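Long-range contacts in deacetylase EF_0837 (Enterococcus faecalis, PDB 2ICS), which binds two zinc ions per subunit and acts as an esterase that deacetylates acetyl-(R)-mandelate, although with very low efficiency in vitro: residues 73-78 against 106-111; 251-256 against 349-354; 195-200 against 229-234; 19-24 against 34-39. One frame throughout, in Å; residues are numbered along the deposited sequence.

Contact 1 of 4, residues 73-78 against 106-111; sequences YPDEIG and QAKTNV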
loop_
_atom_site.group_PDB
_atom_site.type_symbol
_atom_site.label_atom_id
_atom_site.label_comp_id
_atom_site.label_asym_id
_atom_site.label_seq_id
_atom_site.Cartn_x
_atom_site.Cartn_y
_atom_site.Cartn_z
ATOM N N TYR A 73 8.186 -7.024 11.153
ATOM C CA TYR A 73 7.635 -8.370 11.154
ATOM C C TYR A 73 6.248 -8.342 10.536
ATOM O O TYR A 73 5.342 -7.684 11.045
ATOM C CB TYR A 73 7.585 -8.924 12.577
ATOM C CG TYR A 73 8.927 -8.860 13.268
ATOM C CD1 TYR A 73 9.330 -7.708 13.938
ATOM C CD2 TYR A 73 9.827 -9.931 13.197
ATOM C CE1 TYR A 73 10.592 -7.613 14.520
ATOM C CE2 TYR A 73 11.099 -9.848 13.774
ATOM C CZ TYR A 73 11.471 -8.684 14.430
ATOM O OH TYR A 73 12.721 -8.572 14.979
ATOM N N PRO A 74 6.073 -9.064 9.418
ATOM C CA PRO A 74 4.828 -9.171 8.657
ATOM C C PRO A 74 3.525 -9.111 9.451
ATOM O O PRO A 74 2.656 -8.282 9.171
ATOM C CB PRO A 74 4.999 -10.492 7.921
ATOM C CG PRO A 74 6.450 -10.464 7.592
ATOM C CD PRO A 74 7.078 -10.010 8.898
ATOM N N ASP A 75 3.375 -9.974 10.443
ATOM C CA ASP A 75 2.132 -9.971 11.189
ATOM C C ASP A 75 1.922 -8.787 12.126
ATOM O O ASP A 75 0.796 -8.547 12.560
ATOM C CB ASP A 75 1.955 -11.302 11.925
ATOM C CG ASP A 75 1.882 -12.485 10.968
ATOM O OD1 ASP A 75 1.407 -12.308 9.821
ATOM O OD2 ASP A 75 2.293 -13.593 11.362
ATOM N N GLU A 76 2.979 -8.037 12.430
ATOM C CA GLU A 76 2.830 -6.864 13.295
ATOM C C GLU A 76 2.271 -5.684 12.501
ATOM O O GLU A 76 1.681 -4.775 13.075
ATOM C CB GLU A 76 4.169 -6.442 13.919
ATOM C CG GLU A 76 4.737 -7.419 14.933
ATOM C CD GLU A 76 3.750 -7.757 16.033
ATOM O OE1 GLU A 76 3.217 -6.827 16.674
ATOM O OE2 GLU A 76 3.511 -8.957 16.258
ATOM N N ILE A 77 2.465 -5.696 11.187
ATOM C CA ILE A 77 1.965 -4.618 10.329
ATOM C C ILE A 77 0.801 -5.126 9.494
ATOM O O ILE A 77 0.152 -4.358 8.783
ATOM C CB ILE A 77 3.039 -4.122 9.338
ATOM C CG1 ILE A 77 3.456 -5.282 8.429
ATOM C CG2 ILE A 77 4.233 -3.558 10.089
ATOM C CD1 ILE A 77 4.345 -4.883 7.283
ATOM N N GLY A 78 0.557 -6.429 9.570
ATOM C CA GLY A 78 -0.511 -7.022 8.793
ATOM C C GLY A 78 -1.727 -7.426 9.596
ATOM O O GLY A 78 -2.451 -6.579 10.115
ATOM N N GLN A 106 5.566 -18.195 6.226
ATOM C CA GLN A 106 5.126 -18.562 7.569
ATOM C C GLN A 106 4.246 -17.505 8.238
ATOM O O GLN A 106 3.741 -17.718 9.342
ATOM C CB GLN A 106 6.345 -18.857 8.453
ATOM C CG GLN A 106 7.293 -17.679 8.617
ATOM C CD GLN A 106 8.461 -17.971 9.553
ATOM O OE1 GLN A 106 9.246 -18.899 9.324
ATOM N NE2 GLN A 106 8.583 -17.172 10.612
ATOM N N ALA A 107 4.059 -16.369 7.571
ATOM C CA ALA A 107 3.244 -15.288 8.121
ATOM C C ALA A 107 1.759 -15.555 7.897
ATOM O O ALA A 107 1.375 -16.156 6.903
ATOM C CB ALA A 107 3.635 -13.955 7.483
ATOM N N LYS A 108 0.929 -15.115 8.834
ATOM C CA LYS A 108 -0.510 -15.306 8.708
ATOM C C LYS A 108 -0.985 -14.374 7.599
ATOM O O LYS A 108 -1.856 -14.720 6.796
ATOM C CB LYS A 108 -1.207 -14.956 10.026
ATOM C CG LYS A 108 -0.880 -15.891 11.192
ATOM C CD LYS A 108 -1.442 -15.335 12.502
ATOM C CE LYS A 108 -1.349 -16.335 13.655
ATOM N NZ LYS A 108 0.052 -16.750 13.959
ATOM N N THR A 109 -0.381 -13.192 7.562
ATOM C CA THR A 109 -0.704 -12.174 6.575
ATOM C C THR A 109 -0.236 -12.613 5.197
ATOM O O THR A 109 0.771 -13.305 5.082
ATOM C CB THR A 109 0.010 -10.847 6.909
ATOM O OG1 THR A 109 -0.242 -10.493 8.276
ATOM C CG2 THR A 109 -0.487 -9.732 6.008
ATOM N N ASN A 110 -0.968 -12.228 4.155
ATOM C CA ASN A 110 -0.538 -12.557 2.802
ATOM C C ASN A 110 0.554 -11.541 2.509
ATOM O O ASN A 110 0.359 -10.340 2.707
ATOM C CB ASN A 110 -1.672 -12.386 1.786
ATOM C CG ASN A 110 -2.835 -13.312 2.049
ATOM O OD1 ASN A 110 -2.645 -14.497 2.310
ATOM N ND2 ASN A 110 -4.049 -12.779 1.974
ATOM N N VAL A 111 1.705 -12.016 2.052
ATOM C CA VAL A 111 2.815 -11.129 1.753
ATOM C C VAL A 111 3.293 -11.253 0.318
ATOM O O VAL A 111 3.664 -12.336 -0.131
ATOM C CB VAL A 111 4.020 -11.408 2.679
ATOM C CG1 VAL A 111 5.178 -10.491 2.325
ATOM C CG2 VAL A 111 3.613 -11.216 4.137
#
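Asp75 and Thr109 are brought together by matching first torsions: CG of Asp75 stands beside its backbone N (chi1 -62°), and OG1 of Thr109 does the same (chi1 -51°); the two side chains pass each other in opposite directions, bringing OD1 of Asp75 to OG1 of Thr109. OD1 of Asp75 is the focus. It accepts from Thr109 N at 3.0 Å, almost in line with its own C-O bond, and from Thr109 OG1 at 2.9 Å on the anti lone pair. Lys108 N adds only weak bonds to the two carboxylate oxygens, the one to OD2 long at 3.3 Å but nearly straight. Two good bonds to OD1, with the weak ones from Lys108 N, would fix the rotation of the carboxylate. Thr109 OG1 is in turn bonded to Val79 N and rests on Gly78 CA. Next to these polar bonds, Pro74 CB meets Ala107 CB at 3.7 Å and Val111 CG2 at 4.1 Å. The short helix 74-77, which follows barrel strand 51-61, is thus pinned to the turn between helix 97-105 and strand 110-114; Val111 also packs on Phe100 and Ala104 of helix 97-105, while Asn110 pairs through its backbone with strand 83-89.

Contact 2 of 4, residues 251-256 against 349-354; sequences FNFHVA and LTRVAK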
loop_
_atom_site.group_PDB
_atom_site.type_symbol
_atom_site.label_atom_id
_atom_site.label_comp_id
_atom_site.label_asym_id
_atom_site.label_seq_id
_atom_site.Cartn_x
_atom_site.Cartn_y
_atom_site.Cartn_z
ATOM N N PHE A 251 4.988 12.225 3.904
ATOM C CA PHE A 251 3.604 12.700 3.891
ATOM C C PHE A 251 3.451 14.041 4.597
ATOM O O PHE A 251 3.761 14.177 5.776
ATOM C CB PHE A 251 2.654 11.692 4.538
ATOM C CG PHE A 251 1.231 12.174 4.599
ATOM C CD1 PHE A 251 0.463 12.260 3.444
ATOM C CD2 PHE A 251 0.678 12.610 5.803
ATOM C CE1 PHE A 251 -0.835 12.776 3.479
ATOM C CE2 PHE A 251 -0.620 13.130 5.853
ATOM C CZ PHE A 251 -1.378 13.212 4.684
ATOM N N ASN A 252 2.936 15.021 3.866
ATOM C CA ASN A 252 2.752 16.367 4.385
ATOM C C ASN A 252 1.270 16.761 4.292
ATOM O O ASN A 252 0.683 16.742 3.208
ATOM C CB ASN A 252 3.652 17.321 3.580
ATOM C CG ASN A 252 3.563 18.769 4.043
ATOM O OD1 ASN A 252 2.568 19.454 3.796
ATOM N ND2 ASN A 252 4.614 19.242 4.709
ATOM N N PHE A 253 0.668 17.085 5.438
ATOM C CA PHE A 253 -0.745 17.482 5.499
ATOM C C PHE A 253 -1.069 18.639 4.560
ATOM O O PHE A 253 -2.056 18.594 3.819
ATOM C CB PHE A 253 -1.139 17.907 6.921
ATOM C CG PHE A 253 -1.530 16.763 7.830
ATOM C CD1 PHE A 253 -2.616 15.953 7.528
ATOM C CD2 PHE A 253 -0.850 16.547 9.020
ATOM C CE1 PHE A 253 -3.024 14.949 8.400
ATOM C CE2 PHE A 253 -1.251 15.545 9.904
ATOM C CZ PHE A 253 -2.340 14.747 9.592
ATOM N N HIS A 254 -0.243 19.678 4.592
ATOM C CA HIS A 254 -0.492 20.837 3.750
ATOM C C HIS A 254 -0.576 20.461 2.274
ATOM O O HIS A 254 -1.442 20.952 1.544
ATOM C CB HIS A 254 0.595 21.891 3.948
ATOM C CG HIS A 254 0.348 23.148 3.176
ATOM N ND1 HIS A 254 -0.736 23.964 3.416
ATOM C CD2 HIS A 254 1.005 23.692 2.123
ATOM C CE1 HIS A 254 -0.739 24.956 2.543
ATOM N NE2 HIS A 254 0.306 24.813 1.746
ATOM N N VAL A 255 0.317 19.579 1.839
ATOM C CA VAL A 255 0.332 19.155 0.448
ATOM C C VAL A 255 -0.946 18.400 0.071
ATOM O O VAL A 255 -1.548 18.661 -0.975
ATOM C CB VAL A 255 1.566 18.274 0.164
ATOM C CG1 VAL A 255 1.532 17.766 -1.268
ATOM C CG2 VAL A 255 2.842 19.086 0.407
ATOM N N ALA A 256 -1.353 17.469 0.931
ATOM C CA ALA A 256 -2.559 16.673 0.707
ATOM C C ALA A 256 -3.801 17.554 0.712
ATOM O O ALA A 256 -4.721 17.355 -0.089
ATOM C CB ALA A 256 -2.684 15.587 1.789
ATOM N N LEU A 349 3.729 18.555 11.099
ATOM C CA LEU A 349 2.449 19.258 11.068
ATOM C C LEU A 349 1.453 18.416 11.866
ATOM O O LEU A 349 1.455 17.190 11.763
ATOM C CB LEU A 349 1.945 19.415 9.632
ATOM C CG LEU A 349 2.647 20.385 8.679
ATOM C CD1 LEU A 349 4.095 19.979 8.475
ATOM C CD2 LEU A 349 1.906 20.387 7.356
ATOM N N THR A 350 0.602 19.070 12.651
ATOM C CA THR A 350 -0.374 18.359 13.469
ATOM C C THR A 350 -1.820 18.691 13.104
ATOM O O THR A 350 -2.127 19.799 12.664
ATOM C CB THR A 350 -0.155 18.663 14.969
ATOM O OG1 THR A 350 1.133 18.175 15.375
ATOM C CG2 THR A 350 -1.234 18.007 15.816
ATOM N N ARG A 351 -2.698 17.711 13.285
ATOM C CA ARG A 351 -4.118 17.866 12.999
ATOM C C ARG A 351 -4.886 17.033 14.022
ATOM O O ARG A 351 -4.431 15.970 14.439
ATOM C CB ARG A 351 -4.441 17.376 11.579
ATOM C CG ARG A 351 -3.716 18.115 10.452
ATOM C CD ARG A 351 -4.172 19.566 10.357
ATOM N NE ARG A 351 -3.682 20.240 9.155
ATOM C CZ ARG A 351 -2.485 20.807 9.038
ATOM N NH1 ARG A 351 -1.633 20.788 10.054
ATOM N NH2 ARG A 351 -2.143 21.405 7.904
ATOM N N VAL A 352 -6.046 17.519 14.439
ATOM C CA VAL A 352 -6.841 16.783 15.411
ATOM C C VAL A 352 -7.961 16.036 14.699
ATOM O O VAL A 352 -8.873 16.650 14.153
ATOM C CB VAL A 352 -7.436 17.734 16.473
ATOM C CG1 VAL A 352 -8.265 16.946 17.477
ATOM C CG2 VAL A 352 -6.317 18.467 17.187
ATOM N N ALA A 353 -7.876 14.709 14.692
ATOM C CA ALA A 353 -8.893 13.889 14.044
ATOM C C ALA A 353 -10.111 13.765 14.944
ATOM O O ALA A 353 -9.985 13.720 16.168
ATOM C CB ALA A 353 -8.338 12.509 13.734
ATOM N N LYS A 354 -11.288 13.712 14.333
ATOM C CA LYS A 354 -12.530 13.587 15.080
ATOM C C LYS A 354 -13.071 12.165 14.987
ATOM O O LYS A 354 -13.963 11.787 15.748
ATOM C CB LYS A 354 -13.583 14.551 14.529
ATOM C CG LYS A 354 -13.205 16.024 14.588
ATOM C CD LYS A 354 -14.278 16.875 13.913
ATOM C CE LYS A 354 -13.982 18.361 14.043
ATOM N NZ LYS A 354 -13.944 18.792 15.471
#
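Phe253 and Arg351 carry the contact through a CH-pi interaction: CG of Arg351 sits 3.4 Å from the centroid of the Phe253 ring, only 6° off the ring normal. The arginine chain bends at chi2 (-66°), about the bond from CB to this methylene, and folds back, so that Phe253 CB lies over one face of the guanidinium, toward its rim, 3.8 Å from Arg351 CZ; the guanidinium plane is tilted by just 19° from the ring. The opposite ring face is met near its rim by Phe251 CE2, and Leu349 O approaches the edge in plane, 3.6 Å from Phe253 CD2.

Apolar packing is provided by Leu349. Its CD2 reaches Phe253 CB at 4.0 Å and covers the start of the helix, 3.6 Å from His254 N, while also touching the amide of Asn252.

Polar bonds lie within each segment or run to neighbours. Asn252 is the N-cap of helix 253-261, its OD1 accepting from Val255 N at 3.0 Å on an in-plane lone pair. Arg351 NH1 donates to Thr350 O at 2.8 Å, and NH2 forms a salt bridge with Glu257, one turn along the helix; together these probably keep the guanidinium beside Phe253 CB. Asp345 binds Phe253 N and Leu349 N, stitching the two segments.

The arrangement is that of a beta hairpin, strands 331-344 and 350-364, laid against the N-cap of helix 253-261, which follows strand 241-243 in the TIM barrel of this amidohydrolase.

Contact 3 of 4, residues 195-200 against 229-234; sequences HLDEIL and KDFAWQ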
loop_
_atom_site.group_PDB
_atom_site.type_symbol
_atom_site.label_atom_id
_atom_site.label_comp_id
_atom_site.label_asym_id
_atom_site.label_seq_id
_atom_site.Cartn_x
_atom_site.Cartn_y
_atom_site.Cartn_z
ATOM N N HIS A 195 14.938 15.680 -10.915
ATOM C CA HIS A 195 13.859 16.637 -10.738
ATOM C C HIS A 195 12.555 15.896 -11.020
ATOM O O HIS A 195 12.506 15.034 -11.893
ATOM C CB HIS A 195 14.047 17.813 -11.695
ATOM C CG HIS A 195 15.162 18.726 -11.296
ATOM N ND1 HIS A 195 15.095 19.534 -10.182
ATOM C CD2 HIS A 195 16.394 18.918 -11.827
ATOM C CE1 HIS A 195 16.238 20.184 -10.041
ATOM N NE2 HIS A 195 17.043 19.828 -11.025
ATOM N N LEU A 196 11.510 16.227 -10.271
ATOM C CA LEU A 196 10.223 15.561 -10.419
ATOM C C LEU A 196 9.700 15.512 -11.849
ATOM O O LEU A 196 9.246 14.465 -12.308
ATOM C CB LEU A 196 9.178 16.221 -9.513
ATOM C CG LEU A 196 7.830 15.490 -9.427
ATOM C CD1 LEU A 196 8.031 14.054 -8.956
ATOM C CD2 LEU A 196 6.911 16.234 -8.473
ATOM N N ASP A 197 9.765 16.639 -12.551
ATOM C CA ASP A 197 9.274 16.707 -13.921
ATOM C C ASP A 197 9.945 15.693 -14.840
ATOM O O ASP A 197 9.314 15.136 -15.735
ATOM C CB ASP A 197 9.453 18.127 -14.473
ATOM C CG ASP A 197 10.876 18.635 -14.340
ATOM O OD1 ASP A 197 11.428 18.591 -13.220
ATOM O OD2 ASP A 197 11.442 19.095 -15.350
ATOM N N GLU A 198 11.226 15.451 -14.606
ATOM C CA GLU A 198 11.982 14.502 -15.412
ATOM C C GLU A 198 11.501 13.083 -15.101
ATOM O O GLU A 198 11.452 12.227 -15.972
ATOM C CB GLU A 198 13.476 14.647 -15.097
ATOM C CG GLU A 198 14.412 13.974 -16.084
ATOM C CD GLU A 198 15.881 14.246 -15.774
ATOM O OE1 GLU A 198 16.742 13.799 -16.560
ATOM O OE2 GLU A 198 16.171 14.900 -14.744
ATOM N N ILE A 199 11.147 12.850 -13.843
ATOM C CA ILE A 199 10.656 11.551 -13.398
ATOM C C ILE A 199 9.251 11.284 -13.926
ATOM O O ILE A 199 8.975 10.221 -14.492
ATOM C CB ILE A 199 10.615 11.480 -11.857
ATOM C CG1 ILE A 199 12.035 11.552 -11.299
ATOM C CG2 ILE A 199 9.927 10.205 -11.406
ATOM C CD1 ILE A 199 12.097 11.580 -9.787
ATOM N N LEU A 200 8.367 12.255 -13.731
ATOM C CA LEU A 200 6.983 12.137 -14.166
ATOM C C LEU A 200 6.879 11.991 -15.674
ATOM O O LEU A 200 5.984 11.311 -16.179
ATOM C CB LEU A 200 6.179 13.356 -13.700
ATOM C CG LEU A 200 5.946 13.483 -12.187
ATOM C CD1 LEU A 200 5.268 14.803 -11.878
ATOM C CD2 LEU A 200 5.080 12.341 -11.697
ATOM N N LYS A 229 2.146 21.900 -8.898
ATOM C CA LYS A 229 2.863 22.084 -10.154
ATOM C C LYS A 229 2.060 21.505 -11.318
ATOM O O LYS A 229 1.424 20.461 -11.181
ATOM C CB LYS A 229 4.244 21.427 -10.051
ATOM C CG LYS A 229 5.091 21.995 -8.912
ATOM C CD LYS A 229 6.379 21.215 -8.703
ATOM C CE LYS A 229 7.190 21.789 -7.541
ATOM N NZ LYS A 229 8.425 20.995 -7.269
ATOM N N ASP A 230 2.085 22.193 -12.457
ATOM C CA ASP A 230 1.340 21.765 -13.642
ATOM C C ASP A 230 1.695 20.389 -14.181
ATOM O O ASP A 230 0.812 19.621 -14.558
ATOM C CB ASP A 230 1.506 22.780 -14.779
ATOM C CG ASP A 230 0.972 24.151 -14.420
ATOM O OD1 ASP A 230 -0.132 24.231 -13.840
ATOM O OD2 ASP A 230 1.655 25.151 -14.731
ATOM N N PHE A 231 2.987 20.081 -14.240
ATOM C CA PHE A 231 3.415 18.795 -14.761
ATOM C C PHE A 231 2.988 17.655 -13.848
ATOM O O PHE A 231 2.871 16.511 -14.290
ATOM C CB PHE A 231 4.935 18.787 -15.007
ATOM C CG PHE A 231 5.764 19.020 -13.775
ATOM C CD1 PHE A 231 6.021 17.983 -12.883
ATOM C CD2 PHE A 231 6.318 20.272 -13.523
ATOM C CE1 PHE A 231 6.818 18.186 -11.764
ATOM C CE2 PHE A 231 7.118 20.490 -12.406
ATOM C CZ PHE A 231 7.370 19.442 -11.523
ATOM N N ALA A 232 2.744 17.964 -12.576
ATOM C CA ALA A 232 2.287 16.949 -11.629
ATOM C C ALA A 232 0.832 16.631 -11.993
ATOM O O ALA A 232 0.414 15.477 -11.985
ATOM C CB ALA A 232 2.380 17.473 -10.198
ATOM N N TRP A 233 0.066 17.668 -12.319
ATOM C CA TRP A 233 -1.323 17.487 -12.721
ATOM C C TRP A 233 -1.362 16.699 -14.026
ATOM O O TRP A 233 -2.229 15.850 -14.231
ATOM C CB TRP A 233 -2.007 18.839 -12.931
ATOM C CG TRP A 233 -2.870 19.246 -11.787
ATOM C CD1 TRP A 233 -2.608 20.213 -10.861
ATOM C CD2 TRP A 233 -4.124 18.664 -11.422
ATOM N NE1 TRP A 233 -3.626 20.268 -9.933
ATOM C CE2 TRP A 233 -4.569 19.325 -10.256
ATOM C CE3 TRP A 233 -4.916 17.643 -11.966
ATOM C CZ2 TRP A 233 -5.774 18.997 -9.620
ATOM C CZ3 TRP A 233 -6.118 17.316 -11.331
ATOM C CH2 TRP A 233 -6.532 17.992 -10.171
ATOM N N GLN A 234 -0.414 16.988 -14.907
ATOM C CA GLN A 234 -0.341 16.307 -16.189
ATOM C C GLN A 234 -0.140 14.809 -16.001
ATOM O O GLN A 234 -0.849 14.005 -16.598
ATOM C CB GLN A 234 0.794 16.899 -17.027
ATOM C CG GLN A 234 0.470 18.279 -17.580
ATOM C CD GLN A 234 1.697 19.013 -18.090
ATOM O OE1 GLN A 234 2.582 18.415 -18.700
ATOM N NE2 GLN A 234 1.745 20.321 -17.854
#
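Leu196 O accepts from Leu200 N at 2.8 Å, the helical bond that places these two leucines one turn apart on the same flank, where both touch Phe231. The helices involved, 196-202 and 230-237, belong to the outer layer of the TIM barrel. Their short segments run nearly parallel, 16° apart, with axes 9.7 Å from each other at closest approach.

Phe231 makes most of the contact between them. Its CG occupies the crowded position between backbone N and carbonyl carbon (chi1 61°), which turns the ring out toward helix 196-202 and lays one face on the backbone and CB of Asp197. That CB lies 3.6 Å from the ring centroid, 3° off the normal, a CH-pi contact directly over the centre. CB of Lys229, the N-cap residue of its own helix, leans on the opposite face nearer the rim. Both leucines line one edge of the ring, near its plane: Leu196 CG is 3.7 Å from Phe231 CE1, and CD1 of Leu200, whose side chain crosses the phenylalanine at about a right angle, lies 3.4 Å from Phe231 CD1. On the inner side Leu196 continues onto Ile220 and onto Ile189 of strand 186-189, linking the helix pair to the barrel wall. Beyond the ring, the methyl CD1 of Leu200 also reaches the second helix itself, 3.7 Å from Ala232 CA.

Contact 4 of 4, residues 19-24 against 34-39; sequences PVEIAI and ATISGS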
loop_
_atom_site.group_PDB
_atom_site.type_symbol
_atom_site.label_atom_id
_atom_site.label_comp_id
_atom_site.label_asym_id
_atom_site.label_seq_id
_atom_site.Cartn_x
_atom_site.Cartn_y
_atom_site.Cartn_z
ATOM N N PRO A 19 -26.413 -3.309 4.390
ATOM C CA PRO A 19 -26.412 -4.523 5.209
ATOM C C PRO A 19 -25.694 -5.607 4.420
ATOM O O PRO A 19 -25.934 -5.757 3.220
ATOM C CB PRO A 19 -27.901 -4.842 5.371
ATOM C CG PRO A 19 -28.583 -3.520 5.142
ATOM C CD PRO A 19 -27.786 -2.933 4.015
ATOM N N VAL A 20 -24.818 -6.363 5.072
ATOM C CA VAL A 20 -24.103 -7.406 4.354
ATOM C C VAL A 20 -23.789 -8.640 5.193
ATOM O O VAL A 20 -23.561 -8.550 6.399
ATOM C CB VAL A 20 -22.783 -6.851 3.759
ATOM C CG1 VAL A 20 -21.780 -6.585 4.865
ATOM C CG2 VAL A 20 -22.220 -7.818 2.752
ATOM N N GLU A 21 -23.804 -9.795 4.534
ATOM C CA GLU A 21 -23.488 -11.072 5.159
ATOM C C GLU A 21 -22.624 -11.786 4.131
ATOM O O GLU A 21 -22.907 -11.729 2.936
ATOM C CB GLU A 21 -24.756 -11.887 5.442
ATOM C CG GLU A 21 -25.819 -11.127 6.232
ATOM C CD GLU A 21 -26.764 -12.043 7.002
ATOM O OE1 GLU A 21 -27.102 -13.133 6.486
ATOM O OE2 GLU A 21 -27.178 -11.662 8.120
ATOM N N ILE A 22 -21.565 -12.444 4.589
ATOM C CA ILE A 22 -20.662 -13.137 3.680
ATOM C C ILE A 22 -20.556 -14.627 3.992
ATOM O O ILE A 22 -20.416 -15.022 5.145
ATOM C CB ILE A 22 -19.233 -12.513 3.722
ATOM C CG1 ILE A 22 -19.283 -11.036 3.320
ATOM C CG2 ILE A 22 -18.305 -13.254 2.776
ATOM C CD1 ILE A 22 -19.799 -10.109 4.395
ATOM N N ALA A 23 -20.624 -15.448 2.948
ATOM C CA ALA A 23 -20.523 -16.896 3.086
ATOM C C ALA A 23 -19.179 -17.331 2.517
ATOM O O ALA A 23 -18.832 -16.972 1.396
ATOM C CB ALA A 23 -21.667 -17.574 2.335
ATOM N N ILE A 24 -18.429 -18.112 3.287
ATOM C CA ILE A 24 -17.108 -18.562 2.866
ATOM C C ILE A 24 -16.931 -20.080 2.836
ATOM O O ILE A 24 -17.396 -20.791 3.731
ATOM C CB ILE A 24 -16.025 -17.977 3.801
ATOM C CG1 ILE A 24 -16.034 -16.449 3.711
ATOM C CG2 ILE A 24 -14.660 -18.546 3.451
ATOM C CD1 ILE A 24 -15.168 -15.765 4.755
ATOM N N ALA A 34 -27.433 -9.167 1.601
ATOM C CA ALA A 34 -27.889 -8.484 2.805
ATOM C C ALA A 34 -28.245 -9.539 3.854
ATOM O O ALA A 34 -28.090 -9.320 5.058
ATOM C CB ALA A 34 -29.098 -7.615 2.492
ATOM N N THR A 35 -28.719 -10.686 3.383
ATOM C CA THR A 35 -29.078 -11.785 4.268
ATOM C C THR A 35 -28.771 -13.121 3.604
ATOM O O THR A 35 -29.146 -13.358 2.455
ATOM C CB THR A 35 -30.575 -11.739 4.651
ATOM O OG1 THR A 35 -30.820 -10.590 5.474
ATOM C CG2 THR A 35 -30.975 -12.993 5.420
ATOM N N ILE A 36 -28.071 -13.985 4.331
ATOM C CA ILE A 36 -27.721 -15.304 3.822
ATOM C C ILE A 36 -28.192 -16.375 4.795
ATOM O O ILE A 36 -27.672 -16.496 5.904
ATOM C CB ILE A 36 -26.198 -15.465 3.638
ATOM C CG1 ILE A 36 -25.675 -14.422 2.645
ATOM C CG2 ILE A 36 -25.885 -16.878 3.150
ATOM C CD1 ILE A 36 -24.190 -14.506 2.394
ATOM N N SER A 37 -29.184 -17.150 4.378
ATOM C CA SER A 37 -29.702 -18.214 5.220
ATOM C C SER A 37 -29.085 -19.527 4.764
ATOM O O SER A 37 -29.456 -20.074 3.721
ATOM C CB SER A 37 -31.224 -18.286 5.113
ATOM O OG SER A 37 -31.740 -19.270 5.988
ATOM N N GLY A 38 -28.128 -20.021 5.540
ATOM C CA GLY A 38 -27.474 -21.265 5.191
ATOM C C GLY A 38 -26.723 -21.868 6.358
ATOM O O GLY A 38 -26.586 -21.248 7.415
ATOM N N SER A 39 -26.235 -23.087 6.160
ATOM C CA SER A 39 -25.489 -23.796 7.188
ATOM C C SER A 39 -23.983 -23.613 7.001
ATOM O O SER A 39 -23.500 -23.470 5.879
ATOM C CB SER A 39 -25.846 -25.285 7.148
ATOM O OG SER A 39 -25.817 -25.783 5.818
#
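The carboxylate of Glu21 has the backbone of residues 34-36 on one side: Ala34 O and Thr35 CA both lie over the same face, Thr35 CA at 3.3 Å from OE1. Ile36 N approaches OE1 on the anti side, lifted toward that face by 32° from the carboxylate plane. Its hydrogen bond is nearly straight, 167° at the hydrogen; the measured length of 2.5 Å from Ile36 N to Glu21 OE1 is unusually short and doubtful in its exact value. Glu21 reaches this spot because CG stands beside the backbone N (chi1 -53°) and the chain then runs extended, carrying the acid group off strand 19-25 toward the loop.

The packing around it is mixed: Ile36 CD1 lies 3.1 Å from Glu21 O as well as 4.0 Å from Ala23 CB, and CG1 is 3.9 Å from Glu21 CB, so the isoleucine packs against the strand, with Leu8 and Ala31 as further neighbours. At the other end, Ala34 CA makes a CA-H...O contact with Pro19 O at 3.4 Å, and Pro19 CB faces Ala34 CB at 4.2 Å.

The loop of residues 34-39 leaves strand 28-33, which pairs antiparallel with 19-25 in the four-stranded sheet at the N-terminal end of the chain, and then leads to strand 42-45. Lys10 of strand 5-13 forms a salt bridge with Glu21 OE1 and also donates to Ile36 O. A buried carboxylate met by both an amide and a lysine probably stays ionised, its charge balanced where the loop folds over the sheet.

In the fold
Contacts 1, 2 and 3 belong to the zinc-binding barrel and its margins, whereas contact 4 lies in the separate N-terminal sheet, its centre about 47 Å from that of contact 3. Contacts 1 and 2 reach the same sheet at places about 28 Å apart between centres. Contacts 2 and 3 come closest, with nearest atoms about 9 Å apart. Three contacts approach the metal site: the side chain of Pro74 is about 10 Å from that of the zinc ligand His62, Asn252 about 10 Å from His211, and Leu196 about 9 Å from His211 and about 12 Å from a zinc ion. Leu196 is also about 13 Å from the bound adenine.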